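Local structure of putative isochorismatase hydrolase (Oleispira antarctica, 3LQY) at residues Ala37-Gly40 and Ala41-Leu44; Gly72-Gly75 and Ala76-His79; Val180-Ala183 and Asp184-Ile187. The protein probably acts as a hydrolase of the isochorismatase family, although its natural substrate is not established. All blocks are in the same frame, centred on the assembly; numbering follows the deposited sequence.

Contact 1. Residues Ala37-Gly40 and Ala41-Leu44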
ATOM      1  N   ALA A  37       4.288   8.870  -0.466  1.00 53.83           N
ATOM      2  CA  ALA A  37       3.699   8.957  -1.785  1.00 54.84           C
ATOM      3  C   ALA A  37       4.712   9.425  -2.822  1.00 57.87           C
ATOM      4  O   ALA A  37       4.733   8.937  -3.956  1.00 59.13           O
ATOM      5  CB  ALA A  37       2.499   9.900  -1.724  1.00 52.83           C
ATOM      6  N   GLU A  38       5.600  10.324  -2.435  1.00 60.33           N
ATOM      7  CA  GLU A  38       6.653  10.748  -3.354  1.00 65.90           C
ATOM      8  C   GLU A  38       7.501   9.559  -3.825  1.00 65.98           C
ATOM      9  O   GLU A  38       7.844   9.444  -5.021  1.00 67.51           O
ATOM     10  CB  GLU A  38       7.534  11.795  -2.688  1.00 68.90           C
ATOM     11  CG  GLU A  38       8.398  12.537  -3.637  1.00 79.47           C
ATOM     12  CD  GLU A  38       9.569  13.236  -2.944  1.00 88.06           C
ATOM     13  OE1 GLU A  38       9.674  13.100  -1.694  1.00 89.08           O
ATOM     14  OE2 GLU A  38      10.374  13.899  -3.660  1.00 93.04           O
ATOM     15  N   GLN A  39       7.847   8.687  -2.878  1.00 64.48           N
ATOM     16  CA  GLN A  39       8.582   7.450  -3.185  1.00 64.84           C
ATOM     17  C   GLN A  39       7.727   6.443  -3.965  1.00 63.28           C
ATOM     18  O   GLN A  39       8.200   5.831  -4.901  1.00 65.61           O
ATOM     19  CB  GLN A  39       9.159   6.826  -1.902  1.00 64.01           C
ATOM     20  CG  GLN A  39      10.170   7.742  -1.188  1.00 65.96           C
ATOM     21  CD  GLN A  39      11.175   8.305  -2.149  1.00 69.97           C
ATOM     22  OE1 GLN A  39      11.204   9.525  -2.395  1.00 78.62           O
ATOM     23  NE2 GLN A  39      11.928   7.429  -2.802  1.00 70.74           N
ATOM     24  N   GLY A  40       6.465   6.280  -3.594  1.00 60.39           N
ATOM     25  CA  GLY A  40       5.559   5.395  -4.330  1.00 59.14           C
ATOM     26  C   GLY A  40       5.413   5.782  -5.785  1.00 62.70           C
ATOM     27  O   GLY A  40       5.373   4.899  -6.637  1.00 65.04           O
ATOM     28  N   ALA A  41       5.305   7.093  -6.026  1.00 62.27           N
ATOM     29  CA  ALA A  41       5.234   7.727  -7.390  1.00 66.20           C
ATOM     30  C   ALA A  41       6.486   7.433  -8.210  1.00 70.85           C
ATOM     31  O   ALA A  41       6.423   7.132  -9.403  1.00 73.09           O
ATOM     32  CB  ALA A  41       5.074   9.236  -7.249  1.00 65.91           C
ATOM     33  N   LYS A  42       7.637   7.522  -7.549  1.00 72.65           N
ATOM     34  CA  LYS A  42       8.926   7.093  -8.142  1.00 77.08           C
ATOM     35  C   LYS A  42       8.814   5.629  -8.636  1.00 76.64           C
ATOM     36  O   LYS A  42       9.160   5.301  -9.761  1.00 79.61           O
ATOM     37  CB  LYS A  42      10.000   7.226  -7.059  1.00 77.79           C
ATOM     38  CG  LYS A  42      11.383   7.636  -7.468  1.00 86.45           C
ATOM     39  CD  LYS A  42      12.196   8.108  -6.233  1.00 89.34           C
ATOM     40  CE  LYS A  42      11.756   9.543  -5.806  1.00 90.63           C
ATOM     41  NZ  LYS A  42      12.645  10.116  -4.747  1.00 94.24           N
ATOM     42  N   LEU A  43       8.335   4.732  -7.774  1.00 72.84           N
ATOM     43  CA  LEU A  43       8.133   3.313  -8.147  1.00 73.12           C
ATOM     44  C   LEU A  43       7.079   3.148  -9.228  1.00 74.41           C
ATOM     45  O   LEU A  43       7.254   2.422 -10.217  1.00 78.51           O
ATOM     46  CB  LEU A  43       7.736   2.469  -6.904  1.00 69.04           C
ATOM     47  CG  LEU A  43       8.933   2.022  -6.084  1.00 71.09           C
ATOM     48  CD1 LEU A  43       8.612   1.760  -4.593  1.00 69.61           C
ATOM     49  CD2 LEU A  43       9.511   0.759  -6.722  1.00 76.12           C
ATOM     50  N   LEU A  44       6.001   3.890  -9.077  1.00 72.57           N
ATOM     51  CA  LEU A  44       4.916   3.879 -10.052  1.00 74.45           C
ATOM     52  C   LEU A  44       5.425   4.164 -11.468  1.00 79.56           C
ATOM     53  O   LEU A  44       4.997   3.540 -12.458  1.00 82.92           O
ATOM     54  CB  LEU A  44       3.922   4.980  -9.706  1.00 72.84           C
ATOM     55  CG  LEU A  44       2.440   4.607  -9.770  1.00 73.43           C
ATOM     56  CD1 LEU A  44       1.697   5.845  -9.788  1.00 67.54           C
ATOM     57  CD2 LEU A  44       2.034   3.725 -10.932  1.00 75.77           C
TER
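Ala-37 to Leu-44 form two successive turns of helix 33-49, joined by four consecutive i-to-i+4 bonds that run from Ala-41 N to Ala-37 O (2.8 Å) through to Leu-44 N to Gly-40 O (2.7 Å). On the face turned to helix 183-187, Gln-39 and Lys-42 run side by side and point the same way. Gln-39 is bent at its second torsion (chi2 -47°), which turns the amide toward the next turn; Lys-42 bends at chi3 (-76°) and brings its ammonium to meet it. NZ donates to Gln-39 OE1 at 2.8 Å, with a C=O...N angle of 112° and little tilt from the carbonyl plane, while NE2 lies against the lysine CD at 3.5 Å. The helix connects two neighbouring parallel strands, 8-13 and 54-59, of the Rossmann-like alpha/beta fold. Leucine suits the positions buried against the sheet: Leu-43 packs on Leu-10 and Ala-144, and Leu-44 on Leu-12. Small Ala-41 sets its CB 3.3 Å from Ala-37 O and also meets Val-82. Replacing Gln-39 with a leucine would probably leave the Lys-42 ammonium without its carbonyl acceptor and more able to swing. Glu-38 OE2 stays 4.5 Å from Lys-42 NZ, too far for a salt bridge, though its charge may still draw the ammonium electrostatically.

Contact 2. Residues Gly72-Gly75 and Ala76-His79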
ATOM      1  N   GLY A  72     -17.910   7.130  -1.453  1.00 71.62           N
ATOM      2  CA  GLY A  72     -18.192   8.129  -2.474  1.00 73.84           C
ATOM      3  C   GLY A  72     -17.581   9.518  -2.266  1.00 71.20           C
ATOM      4  O   GLY A  72     -17.771  10.416  -3.109  1.00 71.11           O
ATOM      5  N   SER A  73     -16.857   9.697  -1.158  1.00 66.40           N
ATOM      6  CA  SER A  73     -16.297  11.007  -0.800  1.00 64.17           C
ATOM      7  C   SER A  73     -14.993  11.280  -1.535  1.00 62.07           C
ATOM      8  O   SER A  73     -14.300  10.337  -1.952  1.00 61.16           O
ATOM      9  CB  SER A  73     -16.044  11.086   0.697  1.00 61.79           C
ATOM     10  OG  SER A  73     -15.065  10.135   1.091  1.00 57.71           O
ATOM     11  N   ASP A  74     -14.644  12.565  -1.671  1.00 60.84           N
ATOM     12  CA  ASP A  74     -13.339  12.926  -2.232  1.00 59.68           C
ATOM     13  C   ASP A  74     -12.203  12.429  -1.292  1.00 55.72           C
ATOM     14  O   ASP A  74     -11.085  12.158  -1.748  1.00 54.52           O
ATOM     15  CB  ASP A  74     -13.203  14.437  -2.480  1.00 60.60           C
ATOM     16  CG  ASP A  74     -14.237  14.971  -3.455  1.00 67.31           C
ATOM     17  OD1 ASP A  74     -14.871  14.175  -4.198  1.00 72.07           O
ATOM     18  OD2 ASP A  74     -14.400  16.212  -3.501  1.00 71.84           O
ATOM     19  N   GLY A  75     -12.502  12.289   0.009  1.00 53.14           N
ATOM     20  CA  GLY A  75     -11.471  11.933   0.982  1.00 50.47           C
ATOM     21  C   GLY A  75     -11.001  10.492   0.775  1.00 48.80           C
ATOM     22  O   GLY A  75      -9.860  10.121   1.140  1.00 47.10           O
ATOM     23  N   ALA A  76     -11.870   9.694   0.148  1.00 50.97           N
ATOM     24  CA  ALA A  76     -11.595   8.271  -0.163  1.00 52.57           C
ATOM     25  C   ALA A  76     -11.018   8.059  -1.548  1.00 53.31           C
ATOM     26  O   ALA A  76     -10.763   6.930  -1.939  1.00 54.50           O
ATOM     27  CB  ALA A  76     -12.867   7.442  -0.032  1.00 55.60           C
ATOM     28  N   LYS A  77     -10.807   9.128  -2.289  1.00 54.50           N
ATOM     29  CA  LYS A  77     -10.204   9.046  -3.624  1.00 56.50           C
ATOM     30  C   LYS A  77      -8.698   8.894  -3.489  1.00 54.21           C
ATOM     31  O   LYS A  77      -8.117   9.435  -2.565  1.00 51.12           O
ATOM     32  CB  LYS A  77     -10.532  10.310  -4.443  1.00 60.39           C
ATOM     33  CG  LYS A  77     -11.981  10.442  -4.803  1.00 65.43           C
ATOM     34  CD  LYS A  77     -12.249  11.776  -5.600  1.00 69.53           C
ATOM     35  CE  LYS A  77     -13.700  11.938  -5.968  1.00 75.75           C
ATOM     36  NZ  LYS A  77     -13.923  13.307  -6.538  1.00 78.47           N
ATOM     37  N   ILE A  78      -8.078   8.170  -4.428  1.00 55.53           N
ATOM     38  CA  ILE A  78      -6.619   8.048  -4.494  1.00 53.74           C
ATOM     39  C   ILE A  78      -6.049   9.436  -4.763  1.00 54.02           C
ATOM     40  O   ILE A  78      -6.545  10.200  -5.649  1.00 55.90           O
ATOM     41  CB  ILE A  78      -6.172   7.143  -5.656  1.00 56.24           C
ATOM     42  CG1 ILE A  78      -6.590   5.701  -5.396  1.00 59.48           C
ATOM     43  CG2 ILE A  78      -4.654   7.271  -5.896  1.00 57.83           C
ATOM     44  CD1 ILE A  78      -6.230   4.745  -6.534  1.00 64.22           C
ATOM     45  N   HIS A  79      -4.993   9.740  -4.035  1.00 51.90           N
ATOM     46  CA  HIS A  79      -4.330  10.996  -4.078  1.00 53.64           C
ATOM     47  C   HIS A  79      -3.719  11.163  -5.475  1.00 57.76           C
ATOM     48  O   HIS A  79      -3.279  10.158  -6.059  1.00 58.16           O
ATOM     49  CB  HIS A  79      -3.271  11.037  -3.000  1.00 52.04           C
ATOM     50  CG  HIS A  79      -2.699  12.393  -2.779  1.00 51.17           C
ATOM     51  ND1 HIS A  79      -1.526  12.798  -3.371  1.00 55.36           N
ATOM     52  CD2 HIS A  79      -3.103  13.418  -1.998  1.00 50.87           C
ATOM     53  CE1 HIS A  79      -1.253  14.033  -2.997  1.00 56.83           C
ATOM     54  NE2 HIS A  79      -2.213  14.449  -2.191  1.00 52.41           N
TER
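Asp-74 lies alongside Lys-77, its carboxylate drawn up against the far end of the lysine chain. The two are linked across a pair of overlapping type I beta turns, Ser-73 to Ala-76 and Asp-74 to Lys-77, in the long loop between strands 54-59 and 90-93. Each turn is closed by an i-to-i+3 bond: Ala-76 N reaches Ser-73 O at 3.3 Å, and Lys-77 N reaches Asp-74 O at 3.1 Å. Both donors sit above the plane of the carbonyl they meet, 68° out of it. Serine suits the start of the first turn because its hydroxyl is on a short arm. With chi1 at 64°, OG lies between the backbone N and the carbonyl carbon, where it accepts a weak bond from Ala-76 N at 3.4 Å and bonds more strongly to Leu-70 O. Ala-76, buried, brings only a methyl to the turn, and its carbonyl accepts from both Gln-16 NE2 and Arg-58 NH1. Further contacts tie the loop to the segment around Asn-17 and Phe-20 of the same chain: Asp-74 O accepts from Asn-17 ND2, and the ring of His-79 stacks with that of Phe-20. Both residues of the salt bridge are exposed, which suits charged groups, and the long lysine chain spans the distance that the short aspartate cannot. The lysine is fully extended beyond CG, so that its methylenes pass over the aspartate backbone, CD lying 3.7 Å from Asp-74 CA, before NZ comes to Asp-74 OD1 at 2.7 Å from above the carboxylate plane, 57° out of it.

Contact 3. Residues Val180-Ala183 and Asp184-Ile187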
ATOM      1  N   VAL A 180      12.407  -6.041   2.516  1.00 54.86           N
ATOM      2  CA  VAL A 180      12.138  -4.675   2.913  1.00 52.88           C
ATOM      3  C   VAL A 180      13.363  -3.873   2.510  1.00 57.20           C
ATOM      4  O   VAL A 180      14.505  -4.158   2.921  1.00 59.13           O
ATOM      5  CB  VAL A 180      11.850  -4.548   4.420  1.00 50.72           C
ATOM      6  CG1 VAL A 180      11.629  -3.097   4.831  1.00 48.17           C
ATOM      7  CG2 VAL A 180      10.622  -5.434   4.821  1.00 48.88           C
ATOM      8  N   ALA A 181      13.134  -2.901   1.644  1.00 58.89           N
ATOM      9  CA  ALA A 181      14.198  -2.163   1.017  1.00 63.77           C
ATOM     10  C   ALA A 181      13.656  -0.804   0.579  1.00 65.27           C
ATOM     11  O   ALA A 181      12.440  -0.581   0.585  1.00 63.84           O
ATOM     12  CB  ALA A 181      14.697  -2.941  -0.183  1.00 66.88           C
ATOM     13  N   SER A 182      14.566   0.090   0.195  1.00 68.64           N
ATOM     14  CA  SER A 182      14.220   1.447  -0.250  1.00 71.88           C
ATOM     15  C   SER A 182      13.541   1.389  -1.615  1.00 72.67           C
ATOM     16  O   SER A 182      13.802   0.480  -2.411  1.00 72.90           O
ATOM     17  CB  SER A 182      15.523   2.279  -0.344  1.00 75.49           C
ATOM     18  OG  SER A 182      15.335   3.527  -0.949  1.00 83.98           O
ATOM     19  N   ALA A 183      12.626   2.336  -1.864  1.00 67.36           N
ATOM     20  CA  ALA A 183      12.150   2.591  -3.232  1.00 66.63           C
ATOM     21  C   ALA A 183      13.320   2.605  -4.206  1.00 67.28           C
ATOM     22  O   ALA A 183      13.303   1.916  -5.235  1.00 66.23           O
ATOM     23  CB  ALA A 183      11.382   3.936  -3.312  1.00 65.76           C
ATOM     24  N   ASP A 184      14.348   3.370  -3.863  1.00 70.69           N
ATOM     25  CA  ASP A 184      15.506   3.528  -4.759  1.00 72.71           C
ATOM     26  C   ASP A 184      16.249   2.219  -4.965  1.00 73.71           C
ATOM     27  O   ASP A 184      16.671   1.912  -6.087  1.00 73.06           O
ATOM     28  CB  ASP A 184      16.450   4.634  -4.236  1.00 75.77           C
ATOM     29  CG  ASP A 184      15.917   6.055  -4.527  1.00 77.57           C
ATOM     30  OD1 ASP A 184      15.131   6.215  -5.485  1.00 81.92           O
ATOM     31  OD2 ASP A 184      16.272   7.022  -3.804  1.00 80.27           O
ATOM     32  N   GLU A 185      16.381   1.432  -3.885  1.00 74.79           N
ATOM     33  CA  GLU A 185      17.022   0.129  -3.972  1.00 76.42           C
ATOM     34  C   GLU A 185      16.195  -0.816  -4.832  1.00 76.43           C
ATOM     35  O   GLU A 185      16.737  -1.595  -5.602  1.00 76.23           O
ATOM     36  CB  GLU A 185      17.230  -0.458  -2.574  1.00 78.35           C
ATOM     37  CG  GLU A 185      18.247   0.331  -1.747  1.00 80.68           C
ATOM     38  CD  GLU A 185      18.291  -0.055  -0.286  1.00 85.59           C
ATOM     39  OE1 GLU A 185      19.278   0.331   0.377  1.00 90.56           O
ATOM     40  OE2 GLU A 185      17.368  -0.749   0.211  1.00 84.41           O
ATOM     41  N   LEU A 186      14.877  -0.737  -4.709  1.00 77.16           N
ATOM     42  CA  LEU A 186      14.011  -1.611  -5.491  1.00 78.86           C
ATOM     43  C   LEU A 186      14.008  -1.131  -6.951  1.00 79.96           C
ATOM     44  O   LEU A 186      13.965  -1.937  -7.886  1.00 80.53           O
ATOM     45  CB  LEU A 186      12.601  -1.662  -4.890  1.00 77.99           C
ATOM     46  CG  LEU A 186      12.440  -2.474  -3.585  1.00 79.54           C
ATOM     47  CD1 LEU A 186      11.186  -2.096  -2.840  1.00 77.96           C
ATOM     48  CD2 LEU A 186      12.451  -3.964  -3.879  1.00 79.78           C
ATOM     49  N   ILE A 187      14.064   0.188  -7.137  1.00 81.55           N
ATOM     50  CA  ILE A 187      14.105   0.764  -8.483  1.00 84.19           C
ATOM     51  C   ILE A 187      15.388   0.305  -9.196  1.00 88.90           C
ATOM     52  O   ILE A 187      15.330  -0.208 -10.336  1.00 90.53           O
ATOM     53  CB  ILE A 187      14.001   2.317  -8.427  1.00 81.03           C
ATOM     54  CG1 ILE A 187      12.540   2.736  -8.206  1.00 79.20           C
ATOM     55  CG2 ILE A 187      14.566   2.971  -9.714  1.00 82.17           C
ATOM     56  CD1 ILE A 187      12.356   4.224  -7.809  1.00 78.20           C
TER
HETATM   57  O   HOH W   1      13.990   5.257  -2.124  1.00 75.41           O
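Ser-182 and Glu-185 meet at the start of helix 183-187, with the serine at the N-cap and the glutamate three residues on. The backbone N-H of Ser-182 is taken by Glu-185 OE2 at 2.9 Å, in an almost straight bond (178°) that approaches from above the carboxylate plane. This is the return half of a capping box. Glutamate suits the place because its chain, extended beyond CG, is long enough to reach back to the N-cap amide, and its CD lies against Ser-182 CB at 3.6 Å. Two further first-turn amides find acceptors of their own. Ala-183 N donates to Asp-146 OD1, while Asp-184 N gives its hydrogen to a water at 2.6 Å, which also bonds to Ser-182 OG at 2.5 Å; the hydroxyl has a further, weak bond to Asp-146 OD2. The serine's chi1 of 171° swings OG to the carbonyl side, over the helix start, where it can share that water. On the acceptor side, Ser-182 O receives Leu-186 N at 2.8 Å, and Ala-183 O receives Ile-187 N at 2.7 Å. The acidic groups of Asp-184 and Glu-185 near this helix end would probably be favoured by its partial positive charge. Ala-181 CB and Leu-186 CG touch at 4.1 Å, an apolar join of strand to helix. Strand 179-181 is the outermost of the parallel sheet and pairs with strand 140-149 through Ala-181; Leu-186 rests on Ala-142 and Ala-144 of that strand, while Ala-183 and Ile-187 face helix 33-49.

Contacts 1 and 3 pack directly against each other, their centres 11 Å apart. Lys-42 CG lies 3.6 Å from Ile-187 CD1, and Leu-43 CD1 lies 3.7 Å from Ala-183 CB, so helix 33-49 and the last helix share a seam of mixed character, largely aliphatic. Asp-146 of strand 140-149 meets both contacts, touching Gln-39 and accepting a hydrogen bond from Ala-183 N. Contact 2 stands apart: its centre is 19 Å from that of contact 1 and 28 Å from that of contact 3, on the opposite side of the chain's centre from contact 3. None of the three includes Cys-126, which is oxidised to 3-sulfinoalanine.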